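Local coordinates for fimbrial subunit type 1 (PDB 3UXF), which builds the shaft of the type 1 fimbriae of Actinomyces oris as their major subunit, a secreted pilin anchored to the cell wall, at residues 151-156 with 177-182; 376-381 with 409-414; 222-227 with 272-277; 41-46 with 128-133. One frame throughout, in Å; residues are numbered along the deposited sequence.

Contact 1: 151-156 with 177-182; sequences PAEDFV and YPKNTL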
loop_
_atom_site.group_PDB
_atom_site.type_symbol
_atom_site.label_atom_id
_atom_site.label_comp_id
_atom_site.label_asym_id
_atom_site.label_seq_id
_atom_site.Cartn_x
_atom_site.Cartn_y
_atom_site.Cartn_z
ATOM N N PRO A 151 -6.120 -6.746 -13.541
ATOM C CA PRO A 151 -6.520 -7.044 -14.927
ATOM C C PRO A 151 -6.807 -5.790 -15.726
ATOM O O PRO A 151 -7.292 -4.771 -15.198
ATOM C CB PRO A 151 -7.844 -7.798 -14.770
ATOM C CG PRO A 151 -7.896 -8.247 -13.382
ATOM C CD PRO A 151 -7.117 -7.235 -12.582
ATOM N N ALA A 152 -6.529 -5.873 -17.024
ATOM C CA ALA A 152 -7.005 -4.852 -17.957
ATOM C C ALA A 152 -8.515 -4.899 -18.176
ATOM O O ALA A 152 -9.150 -5.961 -18.069
ATOM C CB ALA A 152 -6.269 -5.011 -19.313
ATOM N N GLU A 153 -9.100 -3.754 -18.541
ATOM C CA GLU A 153 -10.501 -3.728 -18.947
ATOM C C GLU A 153 -10.629 -4.289 -20.344
ATOM O O GLU A 153 -9.767 -4.034 -21.159
ATOM C CB GLU A 153 -11.016 -2.303 -18.977
ATOM C CG GLU A 153 -11.118 -1.696 -17.581
ATOM C CD GLU A 153 -11.993 -0.447 -17.535
ATOM O OE1 GLU A 153 -12.002 0.334 -18.533
ATOM O OE2 GLU A 153 -12.667 -0.254 -16.487
ATOM N N ASP A 154 -11.691 -5.035 -20.595
ATOM C CA ASP A 154 -11.977 -5.509 -21.960
ATOM C C ASP A 154 -12.143 -4.309 -22.889
ATOM O O ASP A 154 -12.654 -3.235 -22.496
ATOM C CB ASP A 154 -13.280 -6.312 -22.021
ATOM C CG ASP A 154 -13.212 -7.665 -21.315
ATOM O OD1 ASP A 154 -12.135 -8.116 -20.889
ATOM O OD2 ASP A 154 -14.291 -8.295 -21.247
ATOM N N PHE A 155 -11.802 -4.502 -24.162
ATOM C CA PHE A 155 -11.951 -3.413 -25.097
ATOM C C PHE A 155 -12.095 -3.959 -26.507
ATOM O O PHE A 155 -11.844 -5.152 -26.742
ATOM C CB PHE A 155 -10.784 -2.430 -24.982
ATOM C CG PHE A 155 -9.451 -3.009 -25.366
ATOM C CD1 PHE A 155 -8.956 -2.840 -26.654
ATOM C CD2 PHE A 155 -8.679 -3.700 -24.438
ATOM C CE1 PHE A 155 -7.738 -3.362 -27.018
ATOM C CE2 PHE A 155 -7.457 -4.213 -24.788
ATOM C CZ PHE A 155 -6.976 -4.050 -26.098
ATOM N N VAL A 156 -12.564 -3.097 -27.406
ATOM C CA VAL A 156 -12.750 -3.460 -28.803
ATOM C C VAL A 156 -11.720 -2.708 -29.623
ATOM O O VAL A 156 -11.487 -1.505 -29.393
ATOM C CB VAL A 156 -14.151 -3.086 -29.271
ATOM C CG1 VAL A 156 -14.294 -3.308 -30.794
ATOM C CG2 VAL A 156 -15.183 -3.902 -28.527
ATOM N N TYR A 177 -2.738 0.149 -25.509
ATOM C CA TYR A 177 -2.284 0.184 -24.125
ATOM C C TYR A 177 -3.514 0.160 -23.232
ATOM O O TYR A 177 -4.056 1.205 -22.881
ATOM C CB TYR A 177 -1.463 1.448 -23.863
ATOM C CG TYR A 177 -0.220 1.560 -24.716
ATOM C CD1 TYR A 177 1.032 1.269 -24.194
ATOM C CD2 TYR A 177 -0.300 1.951 -26.043
ATOM C CE1 TYR A 177 2.168 1.367 -24.970
ATOM C CE2 TYR A 177 0.829 2.052 -26.825
ATOM C CZ TYR A 177 2.061 1.761 -26.285
ATOM O OH TYR A 177 3.188 1.858 -27.063
ATOM N N PRO A 178 -3.965 -1.040 -22.885
ATOM C CA PRO A 178 -5.190 -1.202 -22.100
ATOM C C PRO A 178 -5.106 -0.581 -20.711
ATOM O O PRO A 178 -4.027 -0.450 -20.139
ATOM C CB PRO A 178 -5.349 -2.721 -21.999
ATOM C CG PRO A 178 -4.000 -3.267 -22.235
ATOM C CD PRO A 178 -3.315 -2.329 -23.169
ATOM N N LYS A 179 -6.265 -0.206 -20.189
ATOM C CA LYS A 179 -6.378 0.414 -18.878
ATOM C C LYS A 179 -6.634 -0.623 -17.786
ATOM O O LYS A 179 -7.411 -1.556 -17.970
ATOM C CB LYS A 179 -7.546 1.418 -18.916
ATOM C CG LYS A 179 -7.821 2.130 -17.580
ATOM C CD LYS A 179 -9.195 2.846 -17.564
ATOM C CE LYS A 179 -9.060 4.357 -17.768
ATOM N NZ LYS A 179 -8.151 5.008 -16.769
ATOM N N ASN A 180 -6.013 -0.424 -16.620
ATOM C CA ASN A 180 -6.350 -1.245 -15.468
ATOM C C ASN A 180 -7.790 -1.112 -14.996
ATOM O O ASN A 180 -8.344 -0.008 -14.928
ATOM C CB ASN A 180 -5.440 -0.868 -14.312
ATOM C CG ASN A 180 -4.067 -1.449 -14.433
ATOM O OD1 ASN A 180 -3.814 -2.341 -15.245
ATOM N ND2 ASN A 180 -3.168 -0.994 -13.567
ATOM N N THR A 181 -8.396 -2.225 -14.616
ATOM C CA THR A 181 -9.738 -2.194 -14.071
ATOM C C THR A 181 -9.793 -1.569 -12.693
ATOM O O THR A 181 -10.862 -1.133 -12.260
ATOM C CB THR A 181 -10.304 -3.611 -13.898
ATOM O OG1 THR A 181 -9.378 -4.420 -13.160
ATOM C CG2 THR A 181 -10.562 -4.250 -15.263
ATOM N N LEU A 182 -8.665 -1.574 -12.001
ATOM C CA LEU A 182 -8.615 -1.023 -10.639
ATOM C C LEU A 182 -7.517 -0.004 -10.562
ATOM O O LEU A 182 -6.406 -0.252 -11.017
ATOM C CB LEU A 182 -8.318 -2.133 -9.611
ATOM C CG LEU A 182 -9.298 -3.309 -9.607
ATOM C CD1 LEU A 182 -8.838 -4.402 -8.634
ATOM C CD2 LEU A 182 -10.728 -2.876 -9.245
HETATM O O HOH W 1 -8.554 -1.505 -21.558
#

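Contact 2: 376-381 with 409-414; sequences QFQVYE and EKTFTT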
loop_
_atom_site.group_PDB
_atom_site.type_symbol
_atom_site.label_atom_id
_atom_site.label_comp_id
_atom_site.label_asym_id
_atom_site.label_seq_id
_atom_site.Cartn_x
_atom_site.Cartn_y
_atom_site.Cartn_z
ATOM N N GLN A 376 18.560 9.584 37.052
ATOM C CA GLN A 376 17.262 9.267 36.423
ATOM C C GLN A 376 16.927 10.255 35.322
ATOM O O GLN A 376 17.254 11.453 35.405
ATOM C CB GLN A 376 16.149 9.250 37.475
ATOM C CG GLN A 376 16.439 8.221 38.567
ATOM C CD GLN A 376 15.214 7.949 39.388
ATOM O OE1 GLN A 376 14.500 8.856 39.794
ATOM N NE2 GLN A 376 14.923 6.670 39.577
ATOM N N PHE A 377 16.270 9.745 34.297
ATOM C CA PHE A 377 15.878 10.541 33.158
ATOM C C PHE A 377 14.473 10.242 32.716
ATOM O O PHE A 377 13.992 9.117 32.867
ATOM C CB PHE A 377 16.804 10.235 31.995
ATOM C CG PHE A 377 18.216 10.633 32.244
ATOM C CD1 PHE A 377 18.682 11.866 31.796
ATOM C CD2 PHE A 377 19.094 9.767 32.890
ATOM C CE1 PHE A 377 20.038 12.267 32.027
ATOM C CE2 PHE A 377 20.434 10.150 33.120
ATOM C CZ PHE A 377 20.904 11.401 32.673
ATOM N N GLN A 378 13.844 11.240 32.120
ATOM C CA GLN A 378 12.598 11.025 31.395
ATOM C C GLN A 378 12.823 11.593 30.000
ATOM O O GLN A 378 13.823 12.286 29.766
ATOM C CB GLN A 378 11.431 11.738 32.061
ATOM C CG GLN A 378 11.257 11.194 33.464
ATOM C CD GLN A 378 9.931 11.566 34.077
ATOM O OE1 GLN A 378 9.536 12.744 34.099
ATOM N NE2 GLN A 378 9.221 10.554 34.591
ATOM N N VAL A 379 11.914 11.271 29.074
ATOM C CA VAL A 379 12.110 11.644 27.658
ATOM C C VAL A 379 10.884 12.373 27.136
ATOM O O VAL A 379 9.742 11.987 27.452
ATOM C CB VAL A 379 12.322 10.392 26.769
ATOM C CG1 VAL A 379 12.688 10.807 25.325
ATOM C CG2 VAL A 379 13.406 9.456 27.381
ATOM N N TYR A 380 11.103 13.416 26.328
ATOM C CA TYR A 380 10.005 14.142 25.696
ATOM C C TYR A 380 10.271 14.265 24.190
ATOM O O TYR A 380 11.421 14.187 23.751
ATOM C CB TYR A 380 9.929 15.578 26.252
ATOM C CG TYR A 380 9.592 15.659 27.730
ATOM C CD1 TYR A 380 10.558 15.387 28.680
ATOM C CD2 TYR A 380 8.320 16.051 28.159
ATOM C CE1 TYR A 380 10.274 15.468 30.036
ATOM C CE2 TYR A 380 8.013 16.113 29.530
ATOM C CZ TYR A 380 8.994 15.823 30.440
ATOM O OH TYR A 380 8.710 15.914 31.791
ATOM N N GLU A 381 9.204 14.510 23.430
ATOM C CA GLU A 381 9.400 15.145 22.130
ATOM C C GLU A 381 9.649 16.619 22.413
ATOM O O GLU A 381 9.101 17.150 23.372
ATOM C CB GLU A 381 8.201 14.939 21.224
ATOM C CG GLU A 381 8.162 13.498 20.679
ATOM C CD GLU A 381 6.986 13.206 19.767
ATOM O OE1 GLU A 381 5.888 13.756 19.951
ATOM O OE2 GLU A 381 7.162 12.404 18.846
ATOM N N GLU A 409 7.258 2.469 30.216
ATOM C CA GLU A 409 7.990 3.124 31.282
ATOM C C GLU A 409 8.155 4.611 31.036
ATOM O O GLU A 409 8.193 5.041 29.877
ATOM C CB GLU A 409 9.382 2.498 31.386
ATOM C CG GLU A 409 9.347 0.995 31.669
ATOM C CD GLU A 409 8.723 0.657 33.027
ATOM O OE1 GLU A 409 8.700 1.513 33.935
ATOM O OE2 GLU A 409 8.240 -0.482 33.186
ATOM N N LYS A 410 8.274 5.394 32.111
ATOM C CA LYS A 410 8.507 6.818 31.944
ATOM C C LYS A 410 9.831 7.260 32.514
ATOM O O LYS A 410 10.266 8.356 32.185
ATOM C CB LYS A 410 7.414 7.680 32.591
ATOM C CG LYS A 410 6.088 7.639 31.860
ATOM C CD LYS A 410 5.012 8.481 32.565
ATOM C CE LYS A 410 4.270 7.622 33.584
ATOM N NZ LYS A 410 3.443 8.405 34.570
ATOM N N THR A 411 10.454 6.445 33.358
ATOM C CA THR A 411 11.674 6.878 34.069
ATOM C C THR A 411 12.774 5.872 33.861
ATOM O O THR A 411 12.541 4.654 33.954
ATOM C CB THR A 411 11.408 7.103 35.579
ATOM O OG1 THR A 411 10.364 8.068 35.741
ATOM C CG2 THR A 411 12.672 7.617 36.275
ATOM N N PHE A 412 13.981 6.347 33.543
ATOM C CA PHE A 412 15.061 5.455 33.168
ATOM C C PHE A 412 16.234 5.745 34.090
ATOM O O PHE A 412 16.651 6.901 34.196
ATOM C CB PHE A 412 15.414 5.647 31.678
ATOM C CG PHE A 412 14.266 5.368 30.809
ATOM C CD1 PHE A 412 13.342 6.368 30.538
ATOM C CD2 PHE A 412 13.994 4.073 30.387
ATOM C CE1 PHE A 412 12.171 6.095 29.803
ATOM C CE2 PHE A 412 12.849 3.788 29.650
ATOM C CZ PHE A 412 11.940 4.794 29.359
ATOM N N THR A 413 16.728 4.714 34.788
ATOM C CA THR A 413 17.739 4.917 35.825
ATOM C C THR A 413 19.068 4.238 35.466
ATOM O O THR A 413 19.077 3.032 35.127
ATOM C CB THR A 413 17.247 4.337 37.177
ATOM O OG1 THR A 413 16.022 4.987 37.532
ATOM C CG2 THR A 413 18.289 4.594 38.283
ATOM N N THR A 414 20.184 4.992 35.547
ATOM C CA THR A 414 21.485 4.405 35.236
ATOM C C THR A 414 21.893 3.378 36.307
ATOM O O THR A 414 21.639 3.573 37.512
ATOM C CB THR A 414 22.609 5.438 35.082
ATOM O OG1 THR A 414 22.686 6.283 36.230
ATOM C CG2 THR A 414 22.368 6.290 33.798
HETATM O O HOH W 2 9.951 9.346 29.702
#

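Contact 3: 222-227 with 272-277; sequences RYEVVD and TIQLTE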
loop_
_atom_site.group_PDB
_atom_site.type_symbol
_atom_site.label_atom_id
_atom_site.label_comp_id
_atom_site.label_asym_id
_atom_site.label_seq_id
_atom_site.Cartn_x
_atom_site.Cartn_y
_atom_site.Cartn_z
ATOM N N ARG A 222 -17.081 -11.882 -4.487
ATOM C CA ARG A 222 -16.124 -12.043 -3.405
ATOM C C ARG A 222 -15.274 -10.789 -3.300
ATOM O O ARG A 222 -14.782 -10.279 -4.299
ATOM C CB ARG A 222 -15.232 -13.268 -3.620
ATOM C CG ARG A 222 -14.174 -13.443 -2.536
ATOM C CD ARG A 222 -13.310 -14.673 -2.761
ATOM N NE ARG A 222 -12.485 -14.977 -1.594
ATOM C CZ ARG A 222 -11.443 -15.800 -1.609
ATOM N NH1 ARG A 222 -11.091 -16.407 -2.731
ATOM N NH2 ARG A 222 -10.751 -16.016 -0.499
ATOM N N TYR A 223 -15.113 -10.294 -2.082
ATOM C CA TYR A 223 -14.290 -9.124 -1.842
ATOM C C TYR A 223 -13.672 -9.232 -0.461
ATOM O O TYR A 223 -14.347 -9.056 0.547
ATOM C CB TYR A 223 -15.109 -7.838 -1.972
ATOM C CG TYR A 223 -14.268 -6.594 -2.143
ATOM C CD1 TYR A 223 -13.979 -6.094 -3.404
ATOM C CD2 TYR A 223 -13.763 -5.920 -1.043
ATOM C CE1 TYR A 223 -13.214 -4.960 -3.562
ATOM C CE2 TYR A 223 -12.996 -4.788 -1.191
ATOM C CZ TYR A 223 -12.722 -4.309 -2.449
ATOM O OH TYR A 223 -11.960 -3.176 -2.594
ATOM N N GLU A 224 -12.382 -9.538 -0.430
ATOM C CA GLU A 224 -11.666 -9.684 0.823
ATOM C C GLU A 224 -10.399 -8.842 0.832
ATOM O O GLU A 224 -9.661 -8.799 -0.149
ATOM C CB GLU A 224 -11.332 -11.157 1.082
ATOM C CG GLU A 224 -12.561 -12.027 1.297
ATOM C CD GLU A 224 -12.254 -13.512 1.315
ATOM O OE1 GLU A 224 -11.066 -13.880 1.378
ATOM O OE2 GLU A 224 -13.210 -14.310 1.268
ATOM N N VAL A 225 -10.168 -8.170 1.953
ATOM C CA VAL A 225 -8.958 -7.398 2.165
ATOM C C VAL A 225 -8.175 -8.154 3.227
ATOM O O VAL A 225 -8.660 -8.350 4.339
ATOM C CB VAL A 225 -9.268 -5.975 2.645
ATOM C CG1 VAL A 225 -7.985 -5.225 2.952
ATOM C CG2 VAL A 225 -10.088 -5.238 1.602
ATOM N N VAL A 226 -6.977 -8.599 2.870
ATOM C CA VAL A 226 -6.188 -9.453 3.761
ATOM C C VAL A 226 -5.007 -8.683 4.261
ATOM O O VAL A 226 -4.305 -8.031 3.486
ATOM C CB VAL A 226 -5.704 -10.719 3.018
ATOM C CG1 VAL A 226 -4.889 -11.622 3.985
ATOM C CG2 VAL A 226 -6.932 -11.490 2.470
ATOM N N ASP A 227 -4.766 -8.740 5.576
ATOM C CA ASP A 227 -3.612 -8.084 6.111
ATOM C C ASP A 227 -2.668 -9.141 6.695
ATOM O O ASP A 227 -3.063 -9.983 7.523
ATOM C CB ASP A 227 -4.008 -7.088 7.194
ATOM C CG ASP A 227 -2.869 -6.234 7.585
ATOM O OD1 ASP A 227 -1.867 -6.742 8.130
ATOM O OD2 ASP A 227 -2.969 -5.033 7.324
ATOM N N THR A 272 -8.469 -10.973 7.801
ATOM C CA THR A 272 -9.198 -10.749 6.559
ATOM C C THR A 272 -10.483 -9.998 6.878
ATOM O O THR A 272 -11.251 -10.396 7.780
ATOM C CB THR A 272 -9.602 -12.088 5.923
ATOM O OG1 THR A 272 -8.415 -12.828 5.614
ATOM C CG2 THR A 272 -10.371 -11.853 4.616
ATOM N N ILE A 273 -10.730 -8.912 6.146
ATOM C CA ILE A 273 -12.044 -8.287 6.153
ATOM C C ILE A 273 -12.764 -8.837 4.935
ATOM O O ILE A 273 -12.322 -8.644 3.804
ATOM C CB ILE A 273 -11.954 -6.738 6.099
ATOM C CG1 ILE A 273 -11.343 -6.170 7.378
ATOM C CG2 ILE A 273 -13.332 -6.110 5.798
ATOM C CD1 ILE A 273 -12.178 -6.306 8.603
ATOM N N GLN A 274 -13.827 -9.582 5.186
ATOM C CA GLN A 274 -14.572 -10.258 4.130
ATOM C C GLN A 274 -15.945 -9.612 4.025
ATOM O O GLN A 274 -16.703 -9.627 4.979
ATOM C CB GLN A 274 -14.676 -11.742 4.502
ATOM C CG GLN A 274 -15.495 -12.627 3.534
ATOM C CD GLN A 274 -15.688 -14.013 4.153
ATOM O OE1 GLN A 274 -16.517 -14.183 5.049
ATOM N NE2 GLN A 274 -14.853 -14.978 3.740
ATOM N N LEU A 275 -16.243 -9.007 2.877
ATOM C CA LEU A 275 -17.565 -8.406 2.711
ATOM C C LEU A 275 -18.622 -9.536 2.648
ATOM O O LEU A 275 -18.388 -10.590 2.023
ATOM C CB LEU A 275 -17.572 -7.588 1.436
ATOM C CG LEU A 275 -17.407 -6.064 1.496
ATOM C CD1 LEU A 275 -16.723 -5.432 2.723
ATOM C CD2 LEU A 275 -17.021 -5.410 0.183
ATOM N N THR A 276 -19.768 -9.322 3.285
ATOM C CA THR A 276 -20.911 -10.246 3.196
ATOM C C THR A 276 -21.660 -10.000 1.890
ATOM O O THR A 276 -21.307 -9.109 1.113
ATOM C CB THR A 276 -21.908 -9.961 4.328
ATOM O OG1 THR A 276 -22.356 -8.610 4.190
ATOM C CG2 THR A 276 -21.266 -10.125 5.704
ATOM N N GLU A 277 -22.710 -10.776 1.639
ATOM C CA GLU A 277 -23.511 -10.528 0.450
ATOM C C GLU A 277 -24.022 -9.059 0.444
ATOM O O GLU A 277 -23.918 -8.362 -0.580
ATOM C CB GLU A 277 -24.672 -11.526 0.364
ATOM C CG GLU A 277 -25.637 -11.137 -0.746
ATOM C CD GLU A 277 -26.596 -12.237 -1.117
ATOM O OE1 GLU A 277 -26.860 -13.123 -0.278
ATOM O OE2 GLU A 277 -27.078 -12.209 -2.267
HETATM O O HOH W 3 -16.717 -11.476 0.066
#

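Contact 4: 41-46 with 128-133; sequences AATTLT and FTDAQT. With CA (calcium ion), chain D.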
loop_
_atom_site.group_PDB
_atom_site.type_symbol
_atom_site.label_atom_id
_atom_site.label_comp_id
_atom_site.label_asym_id
_atom_site.label_seq_id
_atom_site.Cartn_x
_atom_site.Cartn_y
_atom_site.Cartn_z
ATOM N N ALA A 41 -5.123 -7.324 -46.514
ATOM C CA ALA A 41 -3.945 -6.710 -45.897
ATOM C C ALA A 41 -3.401 -7.581 -44.787
ATOM O O ALA A 41 -4.166 -8.219 -44.063
ATOM C CB ALA A 41 -4.269 -5.326 -45.348
ATOM N N ALA A 42 -2.076 -7.574 -44.645
ATOM C CA ALA A 42 -1.449 -8.125 -43.437
ATOM C C ALA A 42 -1.796 -7.203 -42.286
ATOM O O ALA A 42 -1.882 -5.984 -42.459
ATOM C CB ALA A 42 0.075 -8.211 -43.594
ATOM N N THR A 43 -2.003 -7.804 -41.114
ATOM C CA THR A 43 -2.318 -7.019 -39.915
ATOM C C THR A 43 -1.534 -7.541 -38.739
ATOM O O THR A 43 -1.142 -8.704 -38.711
ATOM C CB THR A 43 -3.807 -7.121 -39.542
ATOM O OG1 THR A 43 -4.205 -8.490 -39.494
ATOM C CG2 THR A 43 -4.710 -6.327 -40.532
ATOM N N THR A 44 -1.337 -6.683 -37.728
ATOM C CA THR A 44 -0.864 -7.162 -36.424
ATOM C C THR A 44 -1.573 -6.370 -35.337
ATOM O O THR A 44 -2.047 -5.256 -35.586
ATOM C CB THR A 44 0.679 -7.023 -36.219
ATOM O OG1 THR A 44 1.048 -5.654 -36.324
ATOM C CG2 THR A 44 1.478 -7.833 -37.287
ATOM N N LEU A 45 -1.653 -6.964 -34.142
ATOM C CA LEU A 45 -2.233 -6.285 -32.984
ATOM C C LEU A 45 -1.250 -6.478 -31.840
ATOM O O LEU A 45 -0.978 -7.607 -31.496
ATOM C CB LEU A 45 -3.576 -6.906 -32.617
ATOM C CG LEU A 45 -4.132 -6.377 -31.289
ATOM C CD1 LEU A 45 -4.342 -4.866 -31.327
ATOM C CD2 LEU A 45 -5.436 -7.133 -30.932
ATOM N N THR A 46 -0.748 -5.397 -31.253
ATOM C CA THR A 46 0.247 -5.502 -30.180
ATOM C C THR A 46 -0.359 -4.869 -28.942
ATOM O O THR A 46 -0.666 -3.679 -28.937
ATOM C CB THR A 46 1.526 -4.771 -30.562
ATOM O OG1 THR A 46 2.068 -5.388 -31.739
ATOM C CG2 THR A 46 2.587 -4.914 -29.444
ATOM N N PHE A 128 0.031 -10.130 -31.337
ATOM C CA PHE A 128 -0.721 -10.986 -32.246
ATOM C C PHE A 128 -0.261 -10.747 -33.678
ATOM O O PHE A 128 -0.137 -9.603 -34.111
ATOM C CB PHE A 128 -2.226 -10.713 -32.125
ATOM C CG PHE A 128 -2.784 -11.094 -30.787
ATOM C CD1 PHE A 128 -3.279 -12.350 -30.580
ATOM C CD2 PHE A 128 -2.732 -10.194 -29.727
ATOM C CE1 PHE A 128 -3.779 -12.732 -29.339
ATOM C CE2 PHE A 128 -3.220 -10.553 -28.472
ATOM C CZ PHE A 128 -3.733 -11.823 -28.270
ATOM N N THR A 129 0.009 -11.832 -34.408
ATOM C CA THR A 129 0.696 -11.710 -35.689
ATOM C C THR A 129 -0.302 -11.655 -36.825
ATOM O O THR A 129 -1.507 -11.777 -36.614
ATOM C CB THR A 129 1.558 -12.952 -35.982
ATOM O OG1 THR A 129 0.702 -14.106 -36.017
ATOM C CG2 THR A 129 2.636 -13.132 -34.871
ATOM N N ASP A 130 0.233 -11.542 -38.032
ATOM C CA ASP A 130 -0.585 -11.643 -39.246
ATOM C C ASP A 130 -1.264 -13.014 -39.356
ATOM O O ASP A 130 -2.384 -13.121 -39.860
ATOM C CB ASP A 130 0.312 -11.345 -40.449
ATOM C CG ASP A 130 -0.445 -11.296 -41.768
ATOM O OD1 ASP A 130 -1.618 -10.883 -41.800
ATOM O OD2 ASP A 130 0.162 -11.655 -42.791
ATOM N N ALA A 131 -0.615 -14.069 -38.882
ATOM C CA ALA A 131 -1.285 -15.377 -38.895
ATOM C C ALA A 131 -2.496 -15.418 -37.976
ATOM O O ALA A 131 -3.439 -16.187 -38.209
ATOM C CB ALA A 131 -0.296 -16.544 -38.538
ATOM N N GLN A 132 -2.435 -14.623 -36.895
ATOM C CA GLN A 132 -3.496 -14.634 -35.899
ATOM C C GLN A 132 -4.581 -13.598 -36.094
ATOM O O GLN A 132 -5.580 -13.616 -35.382
ATOM C CB GLN A 132 -2.883 -14.409 -34.529
ATOM C CG GLN A 132 -2.018 -15.540 -34.047
ATOM C CD GLN A 132 -1.345 -15.162 -32.735
ATOM O OE1 GLN A 132 -0.589 -14.192 -32.688
ATOM N NE2 GLN A 132 -1.612 -15.937 -31.671
ATOM N N THR A 133 -4.406 -12.697 -37.051
ATOM C CA THR A 133 -5.349 -11.597 -37.174
ATOM C C THR A 133 -5.677 -11.346 -38.630
ATOM O O THR A 133 -4.862 -11.624 -39.524
ATOM C CB THR A 133 -4.794 -10.263 -36.592
ATOM O OG1 THR A 133 -3.567 -9.883 -37.244
ATOM C CG2 THR A 133 -4.564 -10.366 -35.099
HETATM CA CA CA D . -3.749 -12.159 -41.538
HETATM O O HOH W 4 -4.370 -9.787 -41.842
HETATM O O HOH W 5 2.024 -8.045 -33.040
HETATM O O HOH W 6 -5.177 -11.896 -43.500
HETATM O O HOH W 7 -2.540 -13.711 -42.939
HETATM O O HOH W 8 -5.198 -14.018 -41.315
#

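Contact 1: 151-156 with 177-182
Ala152 and Asn180 face each other across a single backbone bridge, their CA atoms 4.4 Å apart, where residues 151-154, leading into strand 155-159, meet the loop 177-182 at 123° between end-to-end directions. Two backbone bonds hold it: Thr181 N donates to Pro151 O (2.8 Å) and Glu153 N to Lys179 O (2.8 Å), and water 1 continues the link by joining Glu153 O to Lys179 N. Proline suits position 178, since with no N-H to give it serves as an apolar surface. Pro178 CB lies 3.6 Å from Ala152 CB and 3.8 Å from Phe155 CE2, so the small alanine lets the pyrrolidine ring come close to the backbone. In Thr181 the hydroxyl sits between backbone N and carbonyl carbon (chi1 52°), which brings Thr181 OG1 to 2.9 Å from Pro151 O and leaves Thr181 CG2 against Glu153 CG at 3.5 Å. The aliphatic parts of Glu153 and Lys179 run side by side, their charged ends apart. Residues 177-182 link strand 170-176 to strand 185-190, with Asn180 tied to Thr53 and Glu51, whereas 151-154 lead into strand 155-159, which pairs with strand 136-144.

Contact 2: 376-381 with 409-414
Gln376 and Thr413 form a non-hydrogen-bonded antiparallel pair, and their side chains lie alongside each other, pointing the same way. With CG anti to the carbonyl carbon (chi1 -59°) and the chain extended beyond it, the amide of Gln376 runs along the threonine, and Gln376 NE2 reaches Thr413 OG1 at 2.9 Å, the oxygen lying 24° out of the amide plane. Gln378 has nearly the same shape: Gln378 NE2 donates to Thr411 OG1 at 3.0 Å with an angle at the hydrogen of 143°, while Gln378 CG rests 3.3 Å from Lys410 O. Between these glutamines, Phe377 N donates to Phe412 O and Phe412 N to Phe377 O, both at 2.9 Å, and the two rings turn to the other face of the sheet. There Phe412 CE1 meets Val379 CG2; Phe377 packs on strand 344-362 and Phe412 on strand 419-426. Alternation thus separates the chemistry: the buried face is aromatic and aliphatic, whereas the partly exposed one is held by bent amide-to-hydroxyl bonds that involve no formal charge.

Contact 3: 222-227 with 272-277
Strands 224-229 and 269-275 pair as antiparallel neighbours in a mixed sheet, and the axes of segments 224-227 and 272-275 approach to 4.6 Å. Val225 and Ile273 form the hydrogen-bonded pair: Val225 N donates to Ile273 O (2.9 Å) and Ile273 N to Val225 O (2.8 Å). Beyond it Leu275 N reaches Tyr223 O at 3.0 Å, and water 3 links Tyr223 N to Leu275 O. The side chains of Val225 and Ile273 share one face, and nearby Leu275 CD2 lies 3.5 Å from Tyr223 CD2, the two side chains running the same way; the tyrosine hydroxyl is bonded to Ser208. On the face of Glu224, Val226, Thr272 and Gln274, the methyl Thr272 CG2 packs on the methylene Glu224 CB at 3.7 Å, and Thr272 OG1 turns to Trp330. Gln274 lies alongside Glu224, and Gln274 NE2 donates to Glu224 OE2 at 3.0 Å. Arg222 grips the same carboxylate side-on, NE to OE2 and Arg222 NH2 to Glu224 OE1, the latter a salt bridge of 2.9 Å. Arg222 NE and Gln274 NE2 approach OE2 from opposite faces of the carboxylate plane, so the buried group is fixed in rotation, and the arginine's positive charge would be expected to favour its ionised form.

Contact 4: 41-46 with 128-133
Ala42 and Thr43 meet the side chain of Asp130, the residue that joins this loop to a calcium ion. Asp130 CB lies 3.5 Å from Thr43 O. CG is anti to the backbone N (chi1 -175°), carrying the carboxylate along 41-46 to the metal, and lies near Ala42 CB. At the tip the two oxygens divide: OD2 rests on the alanine methyl, while Asp130 OD1 binds calcium at 2.5 Å and accepts from Thr43 N at 3.2 Å, met from above the carboxylate plane. Asp130 O, Thr133 O and four waters complete the seven ligands. One of them, water 4, also donates to Ala41 O and is bonded to Thr43 OG1, so residues 41-43 reach the metal through solvent. Thr43 OG1 and Thr133 OG1 are 2.7 Å apart, and Thr133 OG1 donates to Thr129 O within its own loop. Farther along, Leu45 and Phe128 form a hydrogen-bonded antiparallel pair, Leu45 N to Phe128 O (3.0 Å) and Phe128 N to Leu45 O (2.7 Å). Their apolar side chains turn inward together, onto strand 78-84. Thr129 OG1 accepts from Gln132 N, an ST motif within the turn 129-132. The ligand set is all oxygen, as suits a hard cation such as calcium; one aspartate brings the carboxylate charge, and its second role as acceptor for Thr43 N couples the metal loop to the strand's approach.

From the N terminus, contact 4 comes first: 41-46 meets 128-133, closing a loop of 81 residues that holds both helices of the N-terminal pilin domain and strands 78-84, 111-112 and 114-119, with most of 125-128. Contact 1, in the same domain and about 20 Å away between centres, closes 20 residues, joining the approach to strand 155-159 to the loop after strand 170-176. Contact 3 closes a 44-residue loop in mid-chain, pairing strands 224-229 and 269-275. Contact 2, in the prealbumin-like region, joins strand 376-385 to strand 412-413 across 27 residues. All four are in series, none nesting or crossing; contacts 2 and 4 lie 73 Å apart between centres, as expected for an elongated pilin.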